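Side-chain contacts in putative thioesterase yhdA (Lactococcus lactis subsp. lactis, PDB 3GEK), which probably acts as a hotdog-fold acyl-CoA thioesterase of the PaaI family, perhaps hydrolysing 1,4-dihydroxy-2-naphthoyl-CoA: residues 7-12 with 53-58; 34-39 with 45-50. The protein carries 7 engineered substitutions. One frame throughout, in Å; residues are numbered along the deposited sequence.

Contact 1: 7-12 with 53-58; sequences LNITDF and LALAEI
L7 and L55 bring the two backbones closest, with their CA atoms 7.5 Å apart, where the chain leaving the short N-terminal helix for strand 9-10 passes beside a turn of helix 49-68. No hydrogen bond joins 7-12 to 53-58; the contact is made wholly of aliphatic carbon, an example of a chain segment packing on a helix through methyl groups alone. L7 sends a single branch to the helix. Its CD2 meets I58 CD1 at 3.7 Å and A54 CB at 4.0 Å, touching two residues one helical turn apart, a spacing kept by the backbone bond from I58 N to A54 O. The L7 and I58 side chains meet at a slant. The second pairing is I9 with L55: I9 CD1 stands 3.3 Å from L55 CD1, less than ordinary van der Waals separation, so the exact placing of these two ends is doubtful. L55 gets there although its CB does not aim at the strand: CG is anti to the backbone N (chi1 167°), which turns it outward so that CD1, and not CD2, comes up to I9. In I9, CG1 lies beside the backbone N (chi1 -50°), and it carries CD1 forward to the helix. M34 on strand 28-35 packs against both I9 and L55, while T59 also touches I9. A54 and I58 have further neighbours, G50 and N48 of the second subunit, and E57 OE1 is hydrogen-bonded to H83 NE2 of that subunit. A long helix wrapped by a curved antiparallel sheet is the hallmark of the hotdog fold, to which PaaI-type thioesterases belong.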
loop_
_atom_site.group_PDB
_atom_site.type_symbol
_atom_site.label_atom_id
_atom_site.label_comp_id
_atom_site.label_asym_id
_atom_site.label_seq_id
_atom_site.Cartn_x
_atom_site.Cartn_y
_atom_site.Cartn_z
ATOM N N LEU A 7 21.700 -5.836 10.564
ATOM C CA LEU A 7 21.302 -4.682 9.761
ATOM C C LEU A 7 22.173 -3.451 10.041
ATOM O O LEU A 7 22.304 -2.578 9.189
ATOM C CB LEU A 7 19.822 -4.357 9.990
ATOM C CG LEU A 7 18.722 -4.684 8.962
ATOM C CD1 LEU A 7 19.178 -5.454 7.717
ATOM C CD2 LEU A 7 17.559 -5.390 9.640
ATOM N N ASN A 8 22.781 -3.405 11.229
ATOM C CA ASN A 8 23.654 -2.296 11.631
ATOM C C ASN A 8 22.926 -0.944 11.585
ATOM O O ASN A 8 23.341 -0.017 10.885
ATOM C CB ASN A 8 24.937 -2.278 10.778
ATOM C CG ASN A 8 26.088 -1.531 11.444
ATOM O OD1 ASN A 8 25.973 -1.031 12.564
ATOM N ND2 ASN A 8 27.212 -1.461 10.747
ATOM N N ILE A 9 21.824 -0.855 12.325
ATOM C CA ILE A 9 21.096 0.403 12.497
ATOM C C ILE A 9 21.853 1.279 13.498
ATOM O O ILE A 9 22.111 0.857 14.624
ATOM C CB ILE A 9 19.634 0.177 12.990
ATOM C CG1 ILE A 9 18.891 -0.870 12.139
ATOM C CG2 ILE A 9 18.861 1.491 13.074
ATOM C CD1 ILE A 9 19.117 -0.780 10.643
ATOM N N THR A 10 22.213 2.490 13.078
ATOM C CA THR A 10 22.995 3.407 13.909
ATOM C C THR A 10 22.258 4.734 14.149
ATOM O O THR A 10 21.294 5.051 13.458
ATOM C CB THR A 10 24.373 3.705 13.271
ATOM O OG1 THR A 10 24.857 2.540 12.596
ATOM C CG2 THR A 10 25.385 4.104 14.326
ATOM N N ASP A 11 22.732 5.495 15.135
ATOM C CA ASP A 11 22.286 6.868 15.387
ATOM C C ASP A 11 20.764 6.997 15.527
ATOM O O ASP A 11 20.181 7.976 15.059
ATOM C CB ASP A 11 22.795 7.822 14.285
ATOM C CG ASP A 11 24.319 7.950 14.248
ATOM O OD1 ASP A 11 25.013 7.459 15.168
ATOM O OD2 ASP A 11 24.826 8.562 13.283
ATOM N N PHE A 12 20.122 6.013 16.157
ATOM C CA PHE A 12 18.673 6.063 16.340
ATOM C C PHE A 12 18.304 7.121 17.374
ATOM O O PHE A 12 18.850 7.132 18.477
ATOM C CB PHE A 12 18.082 4.697 16.729
ATOM C CG PHE A 12 16.586 4.733 16.982
ATOM C CD1 PHE A 12 15.684 4.775 15.918
ATOM C CD2 PHE A 12 16.083 4.738 18.280
ATOM C CE1 PHE A 12 14.306 4.818 16.144
ATOM C CE2 PHE A 12 14.702 4.782 18.515
ATOM C CZ PHE A 12 13.818 4.825 17.443
ATOM N N LEU A 53 13.050 -2.304 3.674
ATOM C CA LEU A 53 11.760 -2.644 4.272
ATOM C C LEU A 53 11.916 -2.977 5.744
ATOM O O LEU A 53 11.180 -2.453 6.582
ATOM C CB LEU A 53 11.135 -3.845 3.564
ATOM C CG LEU A 53 10.186 -3.676 2.382
ATOM C CD1 LEU A 53 10.472 -2.420 1.567
ATOM C CD2 LEU A 53 10.284 -4.940 1.514
ATOM N N ALA A 54 12.876 -3.852 6.045
ATOM C CA ALA A 54 13.158 -4.261 7.408
ATOM C C ALA A 54 13.611 -3.075 8.263
ATOM O O ALA A 54 13.196 -2.950 9.414
ATOM C CB ALA A 54 14.196 -5.364 7.423
ATOM N N LEU A 55 14.449 -2.207 7.696
ATOM C CA LEU A 55 14.897 -0.995 8.385
ATOM C C LEU A 55 13.703 -0.124 8.787
ATOM O O LEU A 55 13.657 0.402 9.903
ATOM C CB LEU A 55 15.862 -0.192 7.497
ATOM C CG LEU A 55 16.240 1.251 7.858
ATOM C CD1 LEU A 55 16.985 1.321 9.167
ATOM C CD2 LEU A 55 17.073 1.902 6.756
ATOM N N ALA A 56 12.748 0.027 7.871
ATOM C CA ALA A 56 11.565 0.853 8.110
ATOM C C ALA A 56 10.677 0.285 9.201
ATOM O O ALA A 56 10.250 1.017 10.086
ATOM C CB ALA A 56 10.773 1.020 6.843
ATOM N N GLU A 57 10.390 -1.015 9.127
ATOM C CA GLU A 57 9.526 -1.671 10.111
ATOM C C GLU A 57 10.167 -1.672 11.505
ATOM O O GLU A 57 9.483 -1.451 12.510
ATOM C CB GLU A 57 9.136 -3.091 9.657
ATOM C CG GLU A 57 8.008 -3.714 10.496
ATOM C CD GLU A 57 7.365 -4.957 9.883
ATOM O OE1 GLU A 57 7.185 -5.001 8.651
ATOM O OE2 GLU A 57 7.000 -5.884 10.655
ATOM N N ILE A 58 11.483 -1.886 11.551
ATOM C CA ILE A 58 12.222 -1.960 12.815
ATOM C C ILE A 58 12.365 -0.601 13.512
ATOM O O ILE A 58 12.157 -0.507 14.725
ATOM C CB ILE A 58 13.605 -2.654 12.644
ATOM C CG1 ILE A 58 13.403 -4.140 12.320
ATOM C CG2 ILE A 58 14.466 -2.506 13.907
ATOM C CD1 ILE A 58 14.637 -4.836 11.778
#

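Contact 2: 34-39 with 45-50; sequences MILSDF and GFLNGG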
loop_
_atom_site.group_PDB
_atom_site.type_symbol
_atom_site.label_atom_id
_atom_site.label_comp_id
_atom_site.label_asym_id
_atom_site.label_seq_id
_atom_site.Cartn_x
_atom_site.Cartn_y
_atom_site.Cartn_z
HETATM N N MSE A 34 21.628 3.432 8.480
HETATM C CA MSE A 34 21.981 2.030 8.339
HETATM C C MSE A 34 23.273 1.910 7.540
HETATM O O MSE A 34 23.326 2.306 6.376
HETATM C CB MSE A 34 20.854 1.240 7.674
HETATM C CG MSE A 34 21.190 -0.231 7.459
HETATM SE SE MSE A 34 19.637 -1.271 6.937
HETATM C CE MSE A 34 19.489 -0.658 5.078
ATOM N N ILE A 35 24.294 1.369 8.173
ATOM C CA ILE A 35 25.607 1.215 7.552
ATOM C C ILE A 35 25.657 -0.062 6.715
ATOM O O ILE A 35 25.464 -1.160 7.233
ATOM C CB ILE A 35 26.733 1.192 8.603
ATOM C CG1 ILE A 35 26.537 2.321 9.624
ATOM C CG2 ILE A 35 28.106 1.260 7.921
ATOM C CD1 ILE A 35 27.448 2.217 10.843
ATOM N N LEU A 36 25.943 0.099 5.425
ATOM C CA LEU A 36 25.837 -0.999 4.459
ATOM C C LEU A 36 27.111 -1.821 4.296
ATOM O O LEU A 36 28.224 -1.289 4.303
ATOM C CB LEU A 36 25.359 -0.476 3.090
ATOM C CG LEU A 36 24.084 0.387 3.094
ATOM C CD1 LEU A 36 23.803 0.974 1.718
ATOM C CD2 LEU A 36 22.890 -0.401 3.587
ATOM N N SER A 37 26.914 -3.131 4.167
ATOM C CA SER A 37 27.941 -4.080 3.731
ATOM C C SER A 37 27.296 -5.018 2.716
ATOM O O SER A 37 26.172 -4.767 2.274
ATOM C CB SER A 37 28.470 -4.888 4.916
ATOM O OG SER A 37 27.481 -5.784 5.397
ATOM N N ASP A 38 27.997 -6.099 2.368
ATOM C CA ASP A 38 27.483 -7.127 1.456
ATOM C C ASP A 38 26.236 -7.815 2.002
ATOM O O ASP A 38 25.429 -8.345 1.239
ATOM C CB ASP A 38 28.556 -8.178 1.155
ATOM C CG ASP A 38 28.946 -8.998 2.386
ATOM O OD1 ASP A 38 28.707 -10.231 2.374
ATOM O OD2 ASP A 38 29.487 -8.416 3.358
ATOM N N PHE A 39 26.093 -7.806 3.326
ATOM C CA PHE A 39 24.907 -8.325 3.996
ATOM C C PHE A 39 23.636 -7.752 3.372
ATOM O O PHE A 39 22.648 -8.463 3.211
ATOM C CB PHE A 39 24.960 -8.005 5.501
ATOM C CG PHE A 39 23.724 -8.423 6.261
ATOM C CD1 PHE A 39 23.551 -9.742 6.668
ATOM C CD2 PHE A 39 22.740 -7.497 6.571
ATOM C CE1 PHE A 39 22.411 -10.133 7.372
ATOM C CE2 PHE A 39 21.599 -7.876 7.274
ATOM C CZ PHE A 39 21.433 -9.200 7.672
ATOM N N GLY A 45 24.374 -5.907 -6.998
ATOM C CA GLY A 45 25.270 -5.025 -6.242
ATOM C C GLY A 45 24.619 -3.789 -5.641
ATOM O O GLY A 45 25.306 -2.936 -5.079
ATOM N N PHE A 46 23.298 -3.688 -5.768
ATOM C CA PHE A 46 22.540 -2.579 -5.196
ATOM C C PHE A 46 22.033 -2.933 -3.802
ATOM O O PHE A 46 22.089 -4.092 -3.391
ATOM C CB PHE A 46 21.362 -2.182 -6.102
ATOM C CG PHE A 46 21.782 -1.634 -7.441
ATOM C CD1 PHE A 46 22.296 -0.340 -7.552
ATOM C CD2 PHE A 46 21.666 -2.409 -8.590
ATOM C CE1 PHE A 46 22.692 0.167 -8.789
ATOM C CE2 PHE A 46 22.058 -1.909 -9.831
ATOM C CZ PHE A 46 22.572 -0.618 -9.929
ATOM N N LEU A 47 21.552 -1.926 -3.073
ATOM C CA LEU A 47 20.903 -2.155 -1.790
ATOM C C LEU A 47 19.615 -2.948 -2.004
ATOM O O LEU A 47 18.742 -2.549 -2.774
ATOM C CB LEU A 47 20.625 -0.834 -1.056
ATOM C CG LEU A 47 19.703 -0.861 0.181
ATOM C CD1 LEU A 47 20.270 -1.731 1.304
ATOM C CD2 LEU A 47 19.405 0.549 0.699
ATOM N N ASN A 48 19.530 -4.086 -1.325
ATOM C CA ASN A 48 18.358 -4.944 -1.348
ATOM C C ASN A 48 17.170 -4.233 -0.701
ATOM O O ASN A 48 17.308 -3.607 0.356
ATOM C CB ASN A 48 18.694 -6.245 -0.612
ATOM C CG ASN A 48 17.607 -7.301 -0.719
ATOM O OD1 ASN A 48 16.483 -7.041 -1.150
ATOM N ND2 ASN A 48 17.949 -8.517 -0.304
ATOM N N GLY A 49 16.010 -4.328 -1.350
ATOM C CA GLY A 49 14.789 -3.670 -0.889
ATOM C C GLY A 49 14.283 -4.264 0.407
ATOM O O GLY A 49 13.691 -3.561 1.232
ATOM N N GLY A 50 14.524 -5.562 0.587
ATOM C CA GLY A 50 14.182 -6.263 1.821
ATOM C C GLY A 50 14.856 -5.669 3.045
ATOM O O GLY A 50 14.253 -5.615 4.123
#
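L36 and L47 cross at about a right angle, and their branches meet with L36 CD2 3.7 Å from L47 CD1. The same L47 methyl receives the end of M34, a selenomethionine, whose CE lies 4.0 Å away after an approach at a slant. M34 CE and L36 CD2 are themselves 3.7 Å apart, so the three groups form a compact triangle with L47 CD1 at one corner. M34 runs extended as far as its selenium and then bends at chi3 (75°), turning CE to L47; in L47, CG is anti to the backbone N (chi1 168°), and from there CD1 is the atom that reaches residues 34-39. In this hotdog fold the contact joins the end of strand 28-35 to the loop that leads into central helix 49-68, and V93 of strand 92-102 packs on both M34 and L47. Just beyond L47, N48 caps the helix from the N-cap position. N48 OD1 accepts from G50 N at 3.0 Å, with the donor well above the carbonyl plane and the N-H pointing fairly straight at the oxygen (157°). Within 34-39, S37 OG accepts from F39 N at 3.2 Å, an ST turn at the entry to a 3-10 segment, where F39 packs on Q6 of the second subunit.

In the fold
Both contacts are buried and involve helix 49-68 and one curved sheet, but at different depths. The centre of contact 1 lies about 6 Å from the chain's centre, on an early turn of the helix; that of contact 2 lies about 15 Å out, toward an edge where L36 is partly exposed, and meets the helix only at its entry. Each is apolar across its segments. Contact 2 has its N-cap and ST-turn bonds within its own segments, whereas in contact 1 D11 pairs with K33 and E57 with the second subunit. The chain just before strand 9-10 meets strand 28-35: N8 O and I35 N are 3.2 Å apart, a probable hydrogen bond. L7 CD1 packs on F39 CE2.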